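Local coordinates for protein Rbam17540 (Bacillus amyloliquefaciens, PDB 2YOY) that probably cleaves cellulose or a related polysaccharide oxidatively, as a copper-dependent lytic polysaccharide monooxygenase, at residues G85-P97 against A136-T148. Residues are numbered along the deposited sequence; the frame is centred on the assembly and turned at random.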
# COMPACT_ATOMS: atom_id res chain seq x y z
N GLY A 85 0.52 12.51 13.03
CA GLY A 85 1.41 13.19 12.07
C GLY A 85 2.83 13.15 12.58
O GLY A 85 3.05 12.95 13.74
N GLY A 86 3.81 13.35 11.71
CA GLY A 86 5.19 13.33 12.13
C GLY A 86 5.88 12.06 11.76
O GLY A 86 5.39 11.30 10.92
N PHE A 87 7.01 11.78 12.40
CA PHE A 87 7.75 10.58 12.11
C PHE A 87 7.00 9.32 12.52
O PHE A 87 6.40 9.24 13.59
CB PHE A 87 9.13 10.58 12.75
CG PHE A 87 10.16 11.40 12.00
CD1 PHE A 87 10.57 11.04 10.71
CD2 PHE A 87 10.77 12.48 12.62
CE1 PHE A 87 11.55 11.77 10.04
CE2 PHE A 87 11.75 13.21 11.96
CZ PHE A 87 12.14 12.84 10.69
N ASN A 88 6.98 8.35 11.61
CA ASN A 88 6.31 7.09 11.85
C ASN A 88 7.16 6.05 11.26
O ASN A 88 7.95 6.38 10.36
CB ASN A 88 4.95 7.10 11.13
CG ASN A 88 3.85 7.65 12.00
OD1 ASN A 88 3.28 6.94 12.89
ND2 ASN A 88 3.57 8.95 11.82
N THR A 89 7.02 4.80 11.73
CA THR A 89 7.74 3.71 11.09
C THR A 89 6.82 2.82 10.26
O THR A 89 5.67 2.62 10.60
CB THR A 89 8.44 2.84 12.12
OG1 THR A 89 7.44 2.38 13.04
CG2 THR A 89 9.49 3.66 12.86
N PHE A 90 7.39 2.28 9.18
CA PHE A 90 6.66 1.42 8.23
C PHE A 90 7.49 0.17 8.10
O PHE A 90 8.61 0.21 7.59
CB PHE A 90 6.47 2.14 6.88
CG PHE A 90 5.62 3.33 6.99
CD1 PHE A 90 6.12 4.54 7.48
CD2 PHE A 90 4.24 3.27 6.67
CE1 PHE A 90 5.29 5.63 7.65
CE2 PHE A 90 3.41 4.38 6.85
CZ PHE A 90 3.93 5.57 7.33
N THR A 91 6.96 -0.94 8.61
CA THR A 91 7.64 -2.23 8.60
C THR A 91 7.00 -3.21 7.65
O THR A 91 5.80 -3.49 7.75
CB THR A 91 7.64 -2.85 10.00
OG1 THR A 91 8.36 -1.98 10.88
CG2 THR A 91 8.32 -4.18 9.97
N TRP A 92 7.81 -3.72 6.72
CA TRP A 92 7.39 -4.74 5.75
C TRP A 92 7.63 -6.13 6.30
O TRP A 92 8.62 -6.36 7.01
CB TRP A 92 8.15 -4.55 4.44
CG TRP A 92 7.76 -3.30 3.65
CD1 TRP A 92 8.11 -2.03 3.93
CD2 TRP A 92 6.98 -3.24 2.45
NE1 TRP A 92 7.60 -1.17 2.97
CE2 TRP A 92 6.91 -1.89 2.05
CE3 TRP A 92 6.33 -4.20 1.68
CZ2 TRP A 92 6.19 -1.46 0.91
CZ3 TRP A 92 5.62 -3.76 0.53
CH2 TRP A 92 5.58 -2.42 0.16
N HIS A 93 6.71 -7.04 6.00
CA HIS A 93 6.91 -8.48 6.17
C HIS A 93 7.06 -9.08 4.76
O HIS A 93 6.24 -8.79 3.87
CB HIS A 93 5.70 -9.11 6.84
CG HIS A 93 5.76 -10.60 6.91
ND1 HIS A 93 6.56 -11.28 7.80
CD2 HIS A 93 5.14 -11.55 6.18
CE1 HIS A 93 6.42 -12.58 7.62
NE2 HIS A 93 5.56 -12.77 6.65
N TYR A 94 8.14 -9.81 4.56
CA TYR A 94 8.48 -10.42 3.27
C TYR A 94 8.28 -11.93 3.30
O TYR A 94 8.77 -12.62 4.21
CB TYR A 94 9.91 -10.06 2.86
CG TYR A 94 10.10 -8.60 2.66
CD1 TYR A 94 9.57 -7.97 1.54
CD2 TYR A 94 10.78 -7.82 3.59
CE1 TYR A 94 9.71 -6.63 1.37
CE2 TYR A 94 10.94 -6.46 3.42
CZ TYR A 94 10.39 -5.87 2.31
OH TYR A 94 10.52 -4.53 2.13
N THR A 95 7.52 -12.45 2.35
CA THR A 95 7.56 -13.90 2.07
C THR A 95 8.69 -14.24 1.07
O THR A 95 9.19 -15.35 1.04
CB THR A 95 6.22 -14.39 1.53
OG1 THR A 95 5.95 -13.77 0.27
CG2 THR A 95 5.12 -14.07 2.52
N ALA A 96 9.12 -13.26 0.29
CA ALA A 96 10.26 -13.44 -0.60
C ALA A 96 10.96 -12.11 -0.76
O ALA A 96 10.52 -11.26 -1.57
CB ALA A 96 9.82 -14.01 -1.94
N PRO A 97 12.02 -11.88 0.05
CA PRO A 97 12.69 -10.54 0.12
C PRO A 97 13.67 -10.25 -1.01
O PRO A 97 14.89 -10.30 -0.81
CB PRO A 97 13.44 -10.61 1.45
CG PRO A 97 13.78 -12.06 1.58
CD PRO A 97 12.61 -12.83 1.01
N ALA A 136 15.69 -7.13 0.37
CA ALA A 136 14.78 -6.17 1.02
C ALA A 136 14.87 -6.21 2.53
O ALA A 136 14.63 -5.19 3.20
CB ALA A 136 13.35 -6.41 0.59
N ASP A 137 15.17 -7.39 3.06
CA ASP A 137 15.19 -7.55 4.50
C ASP A 137 16.50 -7.10 5.15
O ASP A 137 16.63 -7.20 6.36
CB ASP A 137 14.79 -8.98 4.92
CG ASP A 137 15.67 -10.06 4.31
OD1 ASP A 137 16.61 -9.75 3.55
OD2 ASP A 137 15.40 -11.24 4.60
N THR A 138 17.42 -6.53 4.38
CA THR A 138 18.49 -5.75 5.02
C THR A 138 18.02 -4.35 5.50
O THR A 138 18.78 -3.65 6.14
CB THR A 138 19.75 -5.61 4.15
OG1 THR A 138 19.48 -4.76 3.03
CG2 THR A 138 20.25 -6.96 3.69
N ASN A 139 16.79 -3.95 5.16
CA ASN A 139 16.19 -2.72 5.71
C ASN A 139 14.68 -2.91 5.85
O ASN A 139 13.93 -2.42 5.02
CB ASN A 139 16.52 -1.51 4.82
CG ASN A 139 16.13 -0.20 5.46
OD1 ASN A 139 15.71 -0.17 6.64
ND2 ASN A 139 16.29 0.89 4.74
N LEU A 140 14.25 -3.60 6.91
CA LEU A 140 12.84 -3.97 7.13
C LEU A 140 11.88 -2.81 7.40
O LEU A 140 10.71 -2.85 6.97
CB LEU A 140 12.72 -4.94 8.31
CG LEU A 140 13.22 -6.35 8.01
CD1 LEU A 140 13.48 -7.08 9.32
CD2 LEU A 140 12.26 -7.12 7.13
N THR A 141 12.38 -1.81 8.11
CA THR A 141 11.55 -0.74 8.69
C THR A 141 12.08 0.62 8.29
O THR A 141 13.28 0.87 8.40
CB THR A 141 11.58 -0.86 10.23
OG1 THR A 141 10.98 -2.09 10.63
CG2 THR A 141 10.83 0.28 10.91
N HIS A 142 11.20 1.50 7.78
CA HIS A 142 11.56 2.79 7.29
C HIS A 142 10.93 3.90 8.12
O HIS A 142 9.77 3.80 8.50
CB HIS A 142 11.06 2.93 5.84
CG HIS A 142 11.49 1.79 4.99
ND1 HIS A 142 10.64 1.14 4.13
CD2 HIS A 142 12.66 1.12 4.94
CE1 HIS A 142 11.28 0.15 3.54
NE2 HIS A 142 12.50 0.10 4.03
N LYS A 143 11.69 4.96 8.35
CA LYS A 143 11.21 6.13 9.12
C LYS A 143 10.87 7.20 8.14
O LYS A 143 11.74 7.68 7.46
CB LYS A 143 12.33 6.63 10.01
CG LYS A 143 11.96 7.76 10.95
CD LYS A 143 13.19 8.13 11.76
CE LYS A 143 12.99 9.37 12.61
NZ LYS A 143 14.31 9.91 12.98
N ILE A 144 9.58 7.49 8.06
CA ILE A 144 9.02 8.40 7.10
C ILE A 144 8.24 9.49 7.87
O ILE A 144 7.46 9.20 8.82
CB ILE A 144 8.09 7.63 6.19
CG1 ILE A 144 8.82 6.51 5.40
CG2 ILE A 144 7.38 8.54 5.19
CD1 ILE A 144 9.83 6.96 4.37
N PHE A 145 8.42 10.72 7.41
CA PHE A 145 7.71 11.83 8.00
C PHE A 145 6.33 12.00 7.37
O PHE A 145 6.22 12.24 6.20
CB PHE A 145 8.54 13.11 7.91
CG PHE A 145 8.02 14.20 8.81
CD1 PHE A 145 8.40 14.29 10.11
CD2 PHE A 145 7.11 15.14 8.31
CE1 PHE A 145 7.90 15.31 10.94
CE2 PHE A 145 6.62 16.18 9.13
CZ PHE A 145 7.04 16.27 10.42
N VAL A 146 5.27 11.81 8.13
CA VAL A 146 3.94 11.93 7.57
C VAL A 146 3.54 13.43 7.80
O VAL A 146 3.62 13.93 8.92
CB VAL A 146 2.94 11.06 8.35
CG1 VAL A 146 1.48 11.35 7.97
CG2 VAL A 146 3.30 9.56 8.31
N PRO A 147 3.07 14.14 6.74
CA PRO A 147 2.76 15.55 6.90
C PRO A 147 1.86 15.85 8.11
O PRO A 147 0.95 15.09 8.41
CB PRO A 147 2.08 15.94 5.56
CG PRO A 147 2.52 14.92 4.57
CD PRO A 147 2.92 13.67 5.38
N THR A 148 2.10 16.99 8.75
CA THR A 148 1.35 17.42 9.94
C THR A 148 0.31 18.52 9.62
O THR A 148 -0.25 19.11 10.56
CB THR A 148 2.30 17.92 11.05
OG1 THR A 148 3.10 19.02 10.58
CG2 THR A 148 3.23 16.79 11.55
O HOH W 1 11.35 -3.09 4.13
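Phe87 stands between Lys143 and Phe145, clasped on both faces. Lys143 leaves its strand with CG anti to the backbone N (chi1 -175°) and stays extended. Its CB leads to CG, 3.6 Å from Phe87 CD1; CD passes the same atom more loosely; CE settles over the ring, 3.5 Å from Phe87 CG; and NZ hangs 4.2 Å above the ring centroid, almost on the normal, a cation-pi contact. Against the opposite face comes the edge of Phe145, T-shaped with planes at 85°, while Gly86 CA lies over a face of the Phe145 ring. Thr91 OG1 and Thr141 OG1 share a short 2.6 Å hydrogen bond on the same side of the sheet. Farther along, Ala136 CB sits over the Tyr94 ring, 3.5 Å from CZ, and Tyr94 OH gives its proton to a water that also bonds Asn139 O and Leu140 O; Trp103 NE1 bonds this hydroxyl too. A leucine in place of Tyr94 would probably cost that water and Trp103 NE1 a hydrogen-bond partner each, and Ala136 its aromatic platform. Six backbone hydrogen bonds join antiparallel strands 86-94 and 141-146, and Trp92 N adds a seventh to Leu140 O; these are the middle strand and one edge strand of the three-stranded sheet of the immunoglobulin-like beta-sandwich common to these monooxygenases.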